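Local coordinates for porin (Acinetobacter baumannii AB307-0294, PDB 5DL7), which forms an outer-membrane beta-barrel of the OprD family that probably works as a porin, perhaps for vanillate, and is linked to antibiotic uptake, at residues A[132-137]-A[196-201]; A[180-185]-A[217-222]; A[213-218]-A[225-230]; A[247-252]-A[301-306]. All blocks are in the same frame, centred on the assembly; numbering follows the deposited sequence.

How the contacts relate
All four contacts lie on one part of the barrel wall and what packs against its inner side. Contacts 1, 2 and 4 are buried and each ties a loop region to a wall strand. Contact 3 is wall itself, a pair of adjacent strands with an inner face and an outer one. Strand 210-219 serves contacts 2 and 3, and strands 198-206 and 240-253 of contacts 1 and 4 flank the hairpin of contact 3. The chemistry follows the place. Contact 3 has a backbone hydrogen-bond ladder, contact 2 is aliphatic packing, contact 1 adds one hydroxyl bond, and contact 4 adds an arginine bond to a loop carbonyl. Contacts 1 and 4 meet where Pro132 O touches Pro302 CB and Phe249 CE2.

Contact 1. Residues A[132-137]-A[196-201]; sequences PTIFSS and DSFYTL
Thr133 and Ile134 press against Phe198 and Thr200 on the inner wall of the barrel. Segment 132-137 belongs to a loop region folded back inside the OprD-type beta-barrel. Segment 196-201 leads into strand 198-206 of the wall. Inward folding of loops to narrow the channel is known in this family.

The polar part is one bond between hydroxyls. Thr133 OG1 donates to Thr200 OG1 at 2.8 Å. Thr133 OG1 sits between its backbone N and carbonyl carbon (chi1 48°), and from there it faces Thr200. Thr200 OG1 is also bonded to His216 O on the next strand. The loop is thus linked through Thr200 OG1 to strand 210-219, and the buried Thr200 OG1 has two partners.

The apolar part centres on Ile134. Its CG2 branch lies 3.7 Å from Thr200 CG2 and 3.8 Å from Phe198 CE1. The other branch runs anti to the backbone N (chi1 -178°), which carries CD1 along the ring to 3.9 Å from Phe198 CD1. Ile134 and Phe198 pass one another head to tail, flank against flank. Val166 of strand 159-170 touches both.

A backbone oxygen also meets the ring. It comes in obliquely near the far end of the phenylalanine, with Thr133 O 3.3 Å from Phe198 CZ.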
loop_
_atom_site.group_PDB
_atom_site.type_symbol
_atom_site.label_atom_id
_atom_site.label_comp_id
_atom_site.label_asym_id
_atom_site.label_seq_id
_atom_site.Cartn_x
_atom_site.Cartn_y
_atom_site.Cartn_z
ATOM N N PRO A 132 -5.581 -0.924 8.378
ATOM C CA PRO A 132 -6.491 -0.800 7.229
ATOM C C PRO A 132 -7.190 0.517 7.023
ATOM O O PRO A 132 -7.579 0.882 5.946
ATOM C CB PRO A 132 -7.576 -1.902 7.513
ATOM C CG PRO A 132 -6.960 -2.721 8.566
ATOM C CD PRO A 132 -5.881 -1.995 9.328
ATOM N N THR A 133 -7.297 1.328 8.123
ATOM C CA THR A 133 -7.834 2.673 8.046
ATOM C C THR A 133 -6.758 3.753 7.674
ATOM O O THR A 133 -7.159 4.838 7.413
ATOM C CB THR A 133 -8.422 3.029 9.404
ATOM O OG1 THR A 133 -7.524 2.708 10.422
ATOM C CG2 THR A 133 -9.777 2.180 9.538
ATOM N N ILE A 134 -5.483 3.369 7.725
ATOM C CA ILE A 134 -4.353 4.318 7.490
ATOM C C ILE A 134 -3.140 3.438 7.267
ATOM O O ILE A 134 -2.486 2.993 8.177
ATOM C CB ILE A 134 -4.224 5.396 8.584
ATOM C CG1 ILE A 134 -3.037 6.393 8.249
ATOM C CG2 ILE A 134 -4.164 4.846 9.988
ATOM C CD1 ILE A 134 -2.937 7.591 9.078
ATOM N N PHE A 135 -2.844 3.269 5.990
ATOM C CA PHE A 135 -1.733 2.400 5.636
ATOM C C PHE A 135 -0.767 3.136 4.726
ATOM O O PHE A 135 -1.044 3.505 3.601
ATOM C CB PHE A 135 -2.302 1.156 4.865
ATOM C CG PHE A 135 -1.306 0.013 4.832
ATOM C CD1 PHE A 135 -0.330 0.012 3.834
ATOM C CD2 PHE A 135 -1.298 -0.977 5.711
ATOM C CE1 PHE A 135 0.607 -1.014 3.716
ATOM C CE2 PHE A 135 -0.254 -1.971 5.661
ATOM C CZ PHE A 135 0.659 -1.926 4.676
ATOM N N SER A 136 0.440 3.364 5.289
ATOM C CA SER A 136 1.454 4.096 4.493
ATOM C C SER A 136 1.751 3.346 3.173
ATOM O O SER A 136 2.100 2.169 3.165
ATOM C CB SER A 136 2.722 4.095 5.271
ATOM O OG SER A 136 3.914 4.309 4.454
ATOM N N SER A 137 1.637 4.050 2.106
ATOM C CA SER A 137 2.007 3.439 0.817
ATOM C C SER A 137 3.498 3.114 0.723
ATOM O O SER A 137 4.362 3.979 0.845
ATOM C CB SER A 137 1.650 4.358 -0.363
ATOM O OG SER A 137 2.035 3.777 -1.585
ATOM N N ASP A 196 -7.933 19.015 8.877
ATOM C CA ASP A 196 -6.837 19.134 9.756
ATOM C C ASP A 196 -6.526 18.012 10.676
ATOM O O ASP A 196 -5.642 18.196 11.561
ATOM C CB ASP A 196 -6.853 20.325 10.495
ATOM C CG ASP A 196 -8.026 20.483 11.224
ATOM O OD1 ASP A 196 -8.710 19.570 11.559
ATOM O OD2 ASP A 196 -8.352 21.727 11.314
ATOM N N SER A 197 -7.323 16.960 10.648
ATOM C CA SER A 197 -6.958 15.841 11.495
ATOM C C SER A 197 -7.640 14.545 11.131
ATOM O O SER A 197 -8.658 14.518 10.484
ATOM C CB SER A 197 -7.106 16.251 12.946
ATOM O OG SER A 197 -8.452 16.136 13.266
ATOM N N PHE A 198 -6.997 13.445 11.572
ATOM C CA PHE A 198 -7.457 12.102 11.311
ATOM C C PHE A 198 -7.139 11.342 12.628
ATOM O O PHE A 198 -6.036 11.464 13.189
ATOM C CB PHE A 198 -6.747 11.485 10.157
ATOM C CG PHE A 198 -7.045 10.023 9.923
ATOM C CD1 PHE A 198 -6.229 9.098 10.550
ATOM C CD2 PHE A 198 -8.137 9.531 9.206
ATOM C CE1 PHE A 198 -6.547 7.738 10.498
ATOM C CE2 PHE A 198 -8.335 8.133 9.010
ATOM C CZ PHE A 198 -7.525 7.238 9.667
ATOM N N TYR A 199 -8.083 10.533 13.048
ATOM C CA TYR A 199 -7.768 9.614 14.142
ATOM C C TYR A 199 -8.350 8.221 13.857
ATOM O O TYR A 199 -9.330 8.042 13.084
ATOM C CB TYR A 199 -8.245 10.102 15.434
ATOM C CG TYR A 199 -9.618 9.921 15.766
ATOM C CD1 TYR A 199 -10.066 8.778 16.433
ATOM C CD2 TYR A 199 -10.569 10.887 15.557
ATOM C CE1 TYR A 199 -11.422 8.495 16.592
ATOM C CE2 TYR A 199 -11.944 10.606 15.802
ATOM C CZ TYR A 199 -12.368 9.433 16.320
ATOM O OH TYR A 199 -13.763 9.167 16.480
ATOM N N THR A 200 -7.635 7.219 14.415
ATOM C CA THR A 200 -8.127 5.830 14.305
ATOM C C THR A 200 -7.728 5.087 15.608
ATOM O O THR A 200 -6.713 5.417 16.210
ATOM C CB THR A 200 -7.637 5.098 13.024
ATOM O OG1 THR A 200 -8.363 3.865 12.818
ATOM C CG2 THR A 200 -6.195 4.905 13.054
ATOM N N LEU A 201 -8.597 4.156 15.995
ATOM C CA LEU A 201 -8.242 3.268 17.096
ATOM C C LEU A 201 -8.910 1.887 16.910
ATOM O O LEU A 201 -9.897 1.703 16.237
ATOM C CB LEU A 201 -8.596 3.887 18.396
ATOM C CG LEU A 201 -9.966 3.884 18.828
ATOM C CD1 LEU A 201 -10.037 4.515 20.255
ATOM C CD2 LEU A 201 -10.822 4.719 17.875
#

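Contact 2. Residues A[180-185]-A[217-222]; sequences VGTDNI and AELKDI
The peptide joining Gly181 to Thr182 is the flat group here, and Leu219 CD2 lies over one of its faces. That methyl is 4.1 Å from Gly181 C, almost directly above it. The carbonyl oxygen of this peptide has a weak hydrogen bond with Ser297 OG.

The rest is aliphatic. With CG anti to the backbone N (chi1 180°), the fork of Leu219 is carried toward segment 180-185 and each methyl has its own neighbour. CD1 rests against Val180 CG2 at 3.9 Å. CD2, besides covering the peptide, meets Thr182 CG2 at 3.7 Å. Ile222 closes the other flank, with its CG2 4.2 Å from Thr182 CG2 and its CD1 near Gly181 CA. Ile222 N bonds to Leu219 O at 2.9 Å and closes a type II beta turn, and both side chains point to segment 180-185.

The contact joins the long loop between strands 159-170 and 198-206, probably extracellular, to the turn between strands 210-219 and 223-235. The side chain of Ile222 is about 7 Å from that of Glu253, which binds calcium with Glu261. Thr182 pairs with Ala193 of strand 193-194. Leu219 touches Phe198 of strand 198-206, and Tyr223 of strand 223-235 touches Thr182.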
loop_
_atom_site.group_PDB
_atom_site.type_symbol
_atom_site.label_atom_id
_atom_site.label_comp_id
_atom_site.label_asym_id
_atom_site.label_seq_id
_atom_site.Cartn_x
_atom_site.Cartn_y
_atom_site.Cartn_z
ATOM N N VAL A 180 -3.702 16.251 5.785
ATOM C CA VAL A 180 -4.318 14.944 5.487
ATOM C C VAL A 180 -5.646 15.174 4.676
ATOM O O VAL A 180 -6.272 16.214 4.737
ATOM C CB VAL A 180 -4.582 14.098 6.789
ATOM C CG1 VAL A 180 -3.275 13.944 7.550
ATOM C CG2 VAL A 180 -5.521 14.842 7.789
ATOM N N GLY A 181 -6.043 14.173 3.973
ATOM C CA GLY A 181 -7.239 14.230 3.169
ATOM C C GLY A 181 -7.405 13.079 2.258
ATOM O O GLY A 181 -6.933 11.995 2.540
ATOM N N THR A 182 -8.140 13.276 1.167
ATOM C CA THR A 182 -8.511 12.247 0.210
ATOM C C THR A 182 -8.167 12.682 -1.185
ATOM O O THR A 182 -8.149 13.896 -1.469
ATOM C CB THR A 182 -10.054 11.961 0.166
ATOM O OG1 THR A 182 -10.749 13.232 0.015
ATOM C CG2 THR A 182 -10.469 11.402 1.457
ATOM N N ASP A 183 -7.932 11.712 -2.021
ATOM C CA ASP A 183 -7.859 11.949 -3.458
ATOM C C ASP A 183 -9.302 11.705 -4.020
ATOM O O ASP A 183 -10.216 11.181 -3.290
ATOM C CB ASP A 183 -6.930 10.945 -4.086
ATOM C CG ASP A 183 -5.438 11.262 -3.776
ATOM O OD1 ASP A 183 -5.110 12.406 -3.704
ATOM O OD2 ASP A 183 -4.718 10.276 -3.674
ATOM N N ASN A 184 -9.491 12.137 -5.279
ATOM C CA ASN A 184 -10.811 11.866 -5.922
ATOM C C ASN A 184 -10.526 10.928 -7.077
ATOM O O ASN A 184 -10.029 11.317 -8.100
ATOM C CB ASN A 184 -11.444 13.179 -6.335
ATOM C CG ASN A 184 -12.976 13.021 -6.588
ATOM O OD1 ASN A 184 -13.532 12.020 -6.065
ATOM N ND2 ASN A 184 -13.541 13.915 -7.317
ATOM N N ILE A 185 -10.758 9.677 -6.913
ATOM C CA ILE A 185 -10.415 8.652 -7.912
ATOM C C ILE A 185 -11.635 8.453 -8.830
ATOM O O ILE A 185 -12.741 8.182 -8.260
ATOM C CB ILE A 185 -10.021 7.367 -7.210
ATOM C CG1 ILE A 185 -8.704 7.650 -6.445
ATOM C CG2 ILE A 185 -9.833 6.241 -8.187
ATOM C CD1 ILE A 185 -8.517 6.680 -5.398
ATOM N N ALA A 217 -12.231 4.868 12.477
ATOM C CA ALA A 217 -11.456 6.027 12.004
ATOM C C ALA A 217 -12.434 7.200 11.664
ATOM O O ALA A 217 -13.585 7.009 11.257
ATOM C CB ALA A 217 -10.671 5.765 10.765
ATOM N N GLU A 218 -11.897 8.394 11.866
ATOM C CA GLU A 218 -12.567 9.628 11.465
ATOM C C GLU A 218 -11.525 10.506 10.794
ATOM O O GLU A 218 -10.596 10.973 11.434
ATOM C CB GLU A 218 -13.270 10.307 12.601
ATOM C CG GLU A 218 -13.958 11.580 12.121
ATOM C CD GLU A 218 -14.606 12.355 13.266
ATOM O OE1 GLU A 218 -15.437 11.792 13.906
ATOM O OE2 GLU A 218 -14.101 13.400 13.599
ATOM N N LEU A 219 -11.853 10.901 9.529
ATOM C CA LEU A 219 -11.108 12.016 8.847
ATOM C C LEU A 219 -12.027 13.218 8.955
ATOM O O LEU A 219 -13.148 13.224 8.380
ATOM C CB LEU A 219 -10.900 11.626 7.399
ATOM C CG LEU A 219 -10.183 12.581 6.490
ATOM C CD1 LEU A 219 -8.758 12.815 6.992
ATOM C CD2 LEU A 219 -10.162 12.105 5.072
ATOM N N LYS A 220 -11.571 14.185 9.743
ATOM C CA LYS A 220 -12.463 15.256 10.303
ATOM C C LYS A 220 -13.170 15.978 9.131
ATOM O O LYS A 220 -12.523 16.389 8.157
ATOM C CB LYS A 220 -11.645 16.256 11.047
ATOM C CG LYS A 220 -12.556 17.332 11.682
ATOM C CD LYS A 220 -11.671 18.255 12.432
ATOM C CE LYS A 220 -12.414 19.457 13.026
ATOM N NZ LYS A 220 -11.313 20.482 12.920
ATOM N N ASP A 221 -14.508 16.056 9.177
ATOM C CA ASP A 221 -15.381 16.779 8.204
ATOM C C ASP A 221 -15.369 16.126 6.854
ATOM O O ASP A 221 -15.826 16.747 5.860
ATOM C CB ASP A 221 -14.899 18.253 8.179
ATOM C CG ASP A 221 -15.297 19.013 9.365
ATOM O OD1 ASP A 221 -16.410 18.880 9.862
ATOM O OD2 ASP A 221 -14.474 19.856 9.797
ATOM N N ILE A 222 -14.908 14.877 6.711
ATOM C CA ILE A 222 -14.869 14.140 5.495
ATOM C C ILE A 222 -15.595 12.815 5.597
ATOM O O ILE A 222 -16.627 12.640 5.025
ATOM C CB ILE A 222 -13.477 14.005 4.856
ATOM C CG1 ILE A 222 -12.858 15.446 4.665
ATOM C CG2 ILE A 222 -13.594 13.302 3.537
ATOM C CD1 ILE A 222 -11.474 15.395 4.072
#

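Contact 3. Residues A[213-218]-A[225-230]; sequences RAYHAE and QQFLGF
Tyr215 and Phe227 form a hydrogen-bonded pair in the antiparallel hairpin of strands 210-219 and 223-235, part of the barrel wall. Phe227 N to Tyr215 O is 2.8 Å and Tyr215 N to Phe227 O is 3.0 Å. Arg213 with Gly229 and Ala217 with Gln225 are the other hydrogen-bonded pairs. The strands run almost exactly antiparallel.

The tightly packed side is the inner face, with Arg213, Tyr215, Ala217, Gln225 and Phe227. The rings of Tyr215 and Phe227 extend from neighbouring strands in the same direction, flank to flank, with their CD2 atoms 4.0 Å apart. Phe227 CD2 is at the edge of the tyrosine ring. Phe227 CE2 sits 3.8 Å above the guanidinium plane of Arg213, offset toward its rim, and the two planes are 71° apart. The arginine reaches there by a bend at chi3 (-71°). Pro132 of the inner loop touches Arg213, Tyr215 and Phe227. Gly229, opposite Arg213, adds no side chain to this face.

The outer face is looser at Ala214 and Leu228. Ala214 CB touches Leu228 CD2 at 3.7 Å, and Leu228 is on the surface, consistent with facing lipid. Further along, side-chain hydrogen bonds run in a chain from Tyr199 OH to His216, Gln226 and Asn250 ND2. Within it, ring and amide are nearly coplanar (6°), and Gln226 NE2 donates to His216 ND1 in the ring plane at 3.0 Å.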
loop_
_atom_site.group_PDB
_atom_site.type_symbol
_atom_site.label_atom_id
_atom_site.label_comp_id
_atom_site.label_asym_id
_atom_site.label_seq_id
_atom_site.Cartn_x
_atom_site.Cartn_y
_atom_site.Cartn_z
ATOM N N ARG A 213 -9.334 -8.370 13.451
ATOM C CA ARG A 213 -8.984 -7.014 13.554
ATOM C C ARG A 213 -10.302 -6.192 13.440
ATOM O O ARG A 213 -11.237 -6.513 12.669
ATOM C CB ARG A 213 -8.077 -6.597 12.453
ATOM C CG ARG A 213 -6.744 -7.386 12.461
ATOM C CD ARG A 213 -5.748 -6.776 11.541
ATOM N NE ARG A 213 -6.206 -7.041 10.171
ATOM C CZ ARG A 213 -5.748 -6.410 9.050
ATOM N NH1 ARG A 213 -4.851 -5.460 9.169
ATOM N NH2 ARG A 213 -6.095 -6.758 7.777
ATOM N N ALA A 214 -10.278 -5.063 14.161
ATOM C CA ALA A 214 -11.424 -4.121 14.189
ATOM C C ALA A 214 -10.797 -2.749 14.437
ATOM O O ALA A 214 -10.087 -2.549 15.375
ATOM C CB ALA A 214 -12.465 -4.469 15.203
ATOM N N TYR A 215 -11.231 -1.777 13.625
ATOM C CA TYR A 215 -10.776 -0.406 13.833
ATOM C C TYR A 215 -11.917 0.558 13.451
ATOM O O TYR A 215 -12.781 0.282 12.605
ATOM C CB TYR A 215 -9.574 -0.020 12.920
ATOM C CG TYR A 215 -8.339 -0.833 13.219
ATOM C CD1 TYR A 215 -7.481 -0.495 14.213
ATOM C CD2 TYR A 215 -8.157 -1.988 12.441
ATOM C CE1 TYR A 215 -6.423 -1.370 14.580
ATOM C CE2 TYR A 215 -7.077 -2.837 12.774
ATOM C CZ TYR A 215 -6.289 -2.515 13.805
ATOM O OH TYR A 215 -5.241 -3.391 14.061
ATOM N N HIS A 216 -11.886 1.693 14.074
ATOM C CA HIS A 216 -12.712 2.866 13.767
ATOM C C HIS A 216 -11.798 4.070 13.410
ATOM O O HIS A 216 -10.774 4.235 14.006
ATOM C CB HIS A 216 -13.669 3.265 14.948
ATOM C CG HIS A 216 -14.274 4.637 14.794
ATOM N ND1 HIS A 216 -15.315 4.888 13.928
ATOM C CD2 HIS A 216 -13.901 5.833 15.294
ATOM C CE1 HIS A 216 -15.580 6.177 13.937
ATOM N NE2 HIS A 216 -14.808 6.767 14.806
ATOM N N ALA A 217 -12.231 4.868 12.477
ATOM C CA ALA A 217 -11.456 6.027 12.004
ATOM C C ALA A 217 -12.434 7.200 11.664
ATOM O O ALA A 217 -13.585 7.009 11.257
ATOM C CB ALA A 217 -10.671 5.765 10.765
ATOM N N GLU A 218 -11.897 8.394 11.866
ATOM C CA GLU A 218 -12.567 9.628 11.465
ATOM C C GLU A 218 -11.525 10.506 10.794
ATOM O O GLU A 218 -10.596 10.973 11.434
ATOM C CB GLU A 218 -13.270 10.307 12.601
ATOM C CG GLU A 218 -13.958 11.580 12.121
ATOM C CD GLU A 218 -14.606 12.355 13.266
ATOM O OE1 GLU A 218 -15.437 11.792 13.906
ATOM O OE2 GLU A 218 -14.101 13.400 13.599
ATOM N N GLN A 225 -15.143 5.798 9.193
ATOM C CA GLN A 225 -14.940 4.498 8.595
ATOM C C GLN A 225 -14.700 3.412 9.695
ATOM O O GLN A 225 -13.929 3.720 10.584
ATOM C CB GLN A 225 -13.870 4.531 7.562
ATOM C CG GLN A 225 -13.561 3.237 6.861
ATOM C CD GLN A 225 -12.492 3.487 5.800
ATOM O OE1 GLN A 225 -11.296 3.443 6.066
ATOM N NE2 GLN A 225 -12.974 3.773 4.565
ATOM N N GLN A 226 -15.440 2.318 9.581
ATOM C CA GLN A 226 -15.052 1.154 10.409
ATOM C C GLN A 226 -14.551 0.002 9.595
ATOM O O GLN A 226 -14.894 -0.141 8.345
ATOM C CB GLN A 226 -16.283 0.681 11.112
ATOM C CG GLN A 226 -16.859 1.611 12.165
ATOM C CD GLN A 226 -17.698 2.748 11.539
ATOM O OE1 GLN A 226 -18.487 2.525 10.621
ATOM N NE2 GLN A 226 -17.415 3.924 11.981
ATOM N N PHE A 227 -13.684 -0.784 10.143
ATOM C CA PHE A 227 -13.119 -1.967 9.486
ATOM C C PHE A 227 -13.355 -3.166 10.397
ATOM O O PHE A 227 -13.061 -3.072 11.611
ATOM C CB PHE A 227 -11.589 -1.810 9.359
ATOM C CG PHE A 227 -10.867 -3.057 8.849
ATOM C CD1 PHE A 227 -10.892 -3.317 7.489
ATOM C CD2 PHE A 227 -10.379 -3.950 9.744
ATOM C CE1 PHE A 227 -10.251 -4.444 7.028
ATOM C CE2 PHE A 227 -9.696 -5.112 9.272
ATOM C CZ PHE A 227 -9.689 -5.350 7.936
ATOM N N LEU A 228 -13.714 -4.278 9.797
ATOM C CA LEU A 228 -13.647 -5.569 10.489
ATOM C C LEU A 228 -12.953 -6.531 9.539
ATOM O O LEU A 228 -13.227 -6.471 8.322
ATOM C CB LEU A 228 -15.052 -6.161 10.704
ATOM C CG LEU A 228 -15.884 -5.336 11.690
ATOM C CD1 LEU A 228 -17.298 -6.046 11.665
ATOM C CD2 LEU A 228 -15.305 -5.432 13.094
ATOM N N GLY A 229 -12.140 -7.399 10.055
ATOM C CA GLY A 229 -11.423 -8.344 9.125
ATOM C C GLY A 229 -10.856 -9.520 9.852
ATOM O O GLY A 229 -10.668 -9.489 11.081
ATOM N N PHE A 230 -10.511 -10.557 9.082
ATOM C CA PHE A 230 -9.729 -11.647 9.650
ATOM C C PHE A 230 -8.819 -12.161 8.565
ATOM O O PHE A 230 -9.064 -11.995 7.385
ATOM C CB PHE A 230 -10.600 -12.718 10.213
ATOM C CG PHE A 230 -11.419 -13.496 9.234
ATOM C CD1 PHE A 230 -10.862 -14.569 8.535
ATOM C CD2 PHE A 230 -12.695 -13.189 8.973
ATOM C CE1 PHE A 230 -11.599 -15.259 7.599
ATOM C CE2 PHE A 230 -13.474 -13.910 8.043
ATOM C CZ PHE A 230 -12.933 -14.988 7.386
#

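Contact 4. Residues A[247-252]-A[301-306]; sequences RFFNSE and SPVVLD
Arg247 and Phe249 of strand 240-253 reach a loop at Pro302, Val303 and Val304. Arg247 makes the polar contact. Its NH1 donates to Pro302 O at 3.0 Å with an N-H...O angle of 157°. The oxygen lies in the guanidinium plane, but the donor stands above the carbonyl plane by 44° and does not sit on a lone pair. The arginine chain is extended from CG to NE, which carries NH1 out to the loop carbonyl. Arg247 NH2 forms a salt bridge with Asp245, so NH1 and NH2 both have partners.

The same group packs against the loop backbone. Val304 CA lies 3.8 Å above the guanidinium plane, offset toward the rim. Val304 N is in turn bonded to Ser268 OG of the adjacent strand 263-275.

Segment 301-306 belongs to the long loop between strands 278-288 and 318-327 of the OprD-type barrel, and it packs on the inner side of the wall. Arg247 and Arg213 both lie on this inner wall and may belong to the basic ladder described in OprD-type channels.

The apolar contact is made by Phe249. With CG anti to the carbonyl carbon (chi1 -64°), the ring is brought up to Pro302. Pro302 CG approaches it obliquely, 3.5 Å from Phe249 CZ. Val303 CG1 is a looser neighbour, 4.4 Å from Phe249 CE1. Phe249 also meets Phe227 edge-to-face on the neighbouring strand 223-235.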
loop_
_atom_site.group_PDB
_atom_site.type_symbol
_atom_site.label_atom_id
_atom_site.label_comp_id
_atom_site.label_asym_id
_atom_site.label_seq_id
_atom_site.Cartn_x
_atom_site.Cartn_y
_atom_site.Cartn_z
ATOM N N ARG A 247 -11.825 -8.686 4.369
ATOM C CA ARG A 247 -11.829 -7.254 4.809
ATOM C C ARG A 247 -13.163 -6.643 4.541
ATOM O O ARG A 247 -13.694 -6.761 3.406
ATOM C CB ARG A 247 -10.735 -6.460 4.095
ATOM C CG ARG A 247 -9.358 -7.016 4.386
ATOM C CD ARG A 247 -8.265 -6.158 3.704
ATOM N NE ARG A 247 -6.993 -6.976 3.681
ATOM C CZ ARG A 247 -5.862 -6.650 3.149
ATOM N NH1 ARG A 247 -5.718 -5.532 2.533
ATOM N NH2 ARG A 247 -4.833 -7.512 3.186
ATOM N N PHE A 248 -13.726 -6.006 5.565
ATOM C CA PHE A 248 -14.983 -5.293 5.425
ATOM C C PHE A 248 -14.846 -3.879 5.908
ATOM O O PHE A 248 -14.282 -3.610 7.009
ATOM C CB PHE A 248 -15.994 -5.934 6.364
ATOM C CG PHE A 248 -17.282 -5.204 6.445
ATOM C CD1 PHE A 248 -18.126 -5.107 5.340
ATOM C CD2 PHE A 248 -17.656 -4.537 7.589
ATOM C CE1 PHE A 248 -19.400 -4.432 5.520
ATOM C CE2 PHE A 248 -18.904 -3.797 7.691
ATOM C CZ PHE A 248 -19.706 -3.767 6.649
ATOM N N PHE A 249 -15.293 -2.933 5.059
ATOM C CA PHE A 249 -15.320 -1.478 5.374
ATOM C C PHE A 249 -16.701 -0.959 5.374
ATOM O O PHE A 249 -17.493 -1.321 4.484
ATOM C CB PHE A 249 -14.394 -0.702 4.346
ATOM C CG PHE A 249 -12.964 -1.023 4.395
ATOM C CD1 PHE A 249 -12.512 -2.058 3.625
ATOM C CD2 PHE A 249 -12.125 -0.279 5.118
ATOM C CE1 PHE A 249 -11.170 -2.437 3.584
ATOM C CE2 PHE A 249 -10.733 -0.600 5.083
ATOM C CZ PHE A 249 -10.292 -1.678 4.318
ATOM N N ASN A 250 -16.929 -0.057 6.283
ATOM C CA ASN A 250 -18.192 0.720 6.379
ATOM C C ASN A 250 -17.825 2.171 6.509
ATOM O O ASN A 250 -17.102 2.572 7.402
ATOM C CB ASN A 250 -19.045 0.280 7.618
ATOM C CG ASN A 250 -20.376 0.986 7.729
ATOM O OD1 ASN A 250 -21.151 0.846 6.771
ATOM N ND2 ASN A 250 -20.618 1.746 8.773
ATOM N N SER A 251 -18.408 2.984 5.565
ATOM C CA SER A 251 -17.999 4.407 5.485
ATOM C C SER A 251 -19.200 5.294 5.305
ATOM O O SER A 251 -20.151 4.954 4.561
ATOM C CB SER A 251 -17.006 4.672 4.341
ATOM O OG SER A 251 -15.882 3.776 4.338
ATOM N N GLU A 252 -19.162 6.434 5.961
ATOM C CA GLU A 252 -20.252 7.455 5.927
ATOM C C GLU A 252 -19.629 8.813 6.016
ATOM O O GLU A 252 -18.631 9.013 6.675
ATOM C CB GLU A 252 -21.274 7.182 7.056
ATOM C CG GLU A 252 -22.306 8.116 7.279
ATOM C CD GLU A 252 -23.317 7.792 8.504
ATOM O OE1 GLU A 252 -24.397 8.349 8.482
ATOM O OE2 GLU A 252 -23.030 6.947 9.274
ATOM N N SER A 301 -5.876 1.636 -2.568
ATOM C CA SER A 301 -7.062 1.141 -1.778
ATOM C C SER A 301 -6.701 0.054 -0.818
ATOM O O SER A 301 -5.799 -0.799 -1.084
ATOM C CB SER A 301 -8.082 0.557 -2.825
ATOM O OG SER A 301 -9.178 -0.007 -2.088
ATOM N N PRO A 302 -7.264 0.050 0.346
ATOM C CA PRO A 302 -6.974 -0.905 1.406
ATOM C C PRO A 302 -7.601 -2.282 1.338
ATOM O O PRO A 302 -7.423 -3.086 2.225
ATOM C CB PRO A 302 -7.378 -0.167 2.685
ATOM C CG PRO A 302 -8.606 0.512 2.223
ATOM C CD PRO A 302 -8.183 1.105 0.851
ATOM N N VAL A 303 -8.268 -2.551 0.230
ATOM C CA VAL A 303 -8.985 -3.823 0.039
ATOM C C VAL A 303 -8.026 -4.940 -0.291
ATOM O O VAL A 303 -6.857 -4.762 -0.522
ATOM C CB VAL A 303 -10.035 -3.596 -1.093
ATOM C CG1 VAL A 303 -11.029 -2.479 -0.801
ATOM C CG2 VAL A 303 -9.376 -3.418 -2.424
ATOM N N VAL A 304 -8.562 -6.163 -0.263
ATOM C CA VAL A 304 -7.658 -7.281 -0.309
ATOM C C VAL A 304 -6.892 -7.427 -1.569
ATOM O O VAL A 304 -5.795 -7.932 -1.589
ATOM C CB VAL A 304 -8.384 -8.603 0.104
ATOM C CG1 VAL A 304 -9.182 -9.132 -0.947
ATOM C CG2 VAL A 304 -7.350 -9.751 0.238
ATOM N N LEU A 305 -7.547 -7.151 -2.654
ATOM C CA LEU A 305 -6.896 -7.310 -4.022
ATOM C C LEU A 305 -6.141 -6.020 -4.295
ATOM O O LEU A 305 -6.752 -4.929 -4.384
ATOM C CB LEU A 305 -7.932 -7.697 -5.122
ATOM C CG LEU A 305 -8.797 -8.862 -4.821
ATOM C CD1 LEU A 305 -9.685 -9.135 -6.020
ATOM C CD2 LEU A 305 -7.859 -10.063 -4.545
ATOM N N ASP A 306 -4.825 -6.033 -4.314
ATOM C CA ASP A 306 -3.982 -4.809 -4.452
ATOM C C ASP A 306 -3.260 -4.829 -5.810
ATOM O O ASP A 306 -2.096 -5.081 -5.985
ATOM C CB ASP A 306 -2.913 -4.786 -3.377
ATOM C CG ASP A 306 -2.005 -6.049 -3.376
ATOM O OD1 ASP A 306 -2.401 -7.317 -3.847
ATOM O OD2 ASP A 306 -0.814 -5.885 -2.817
#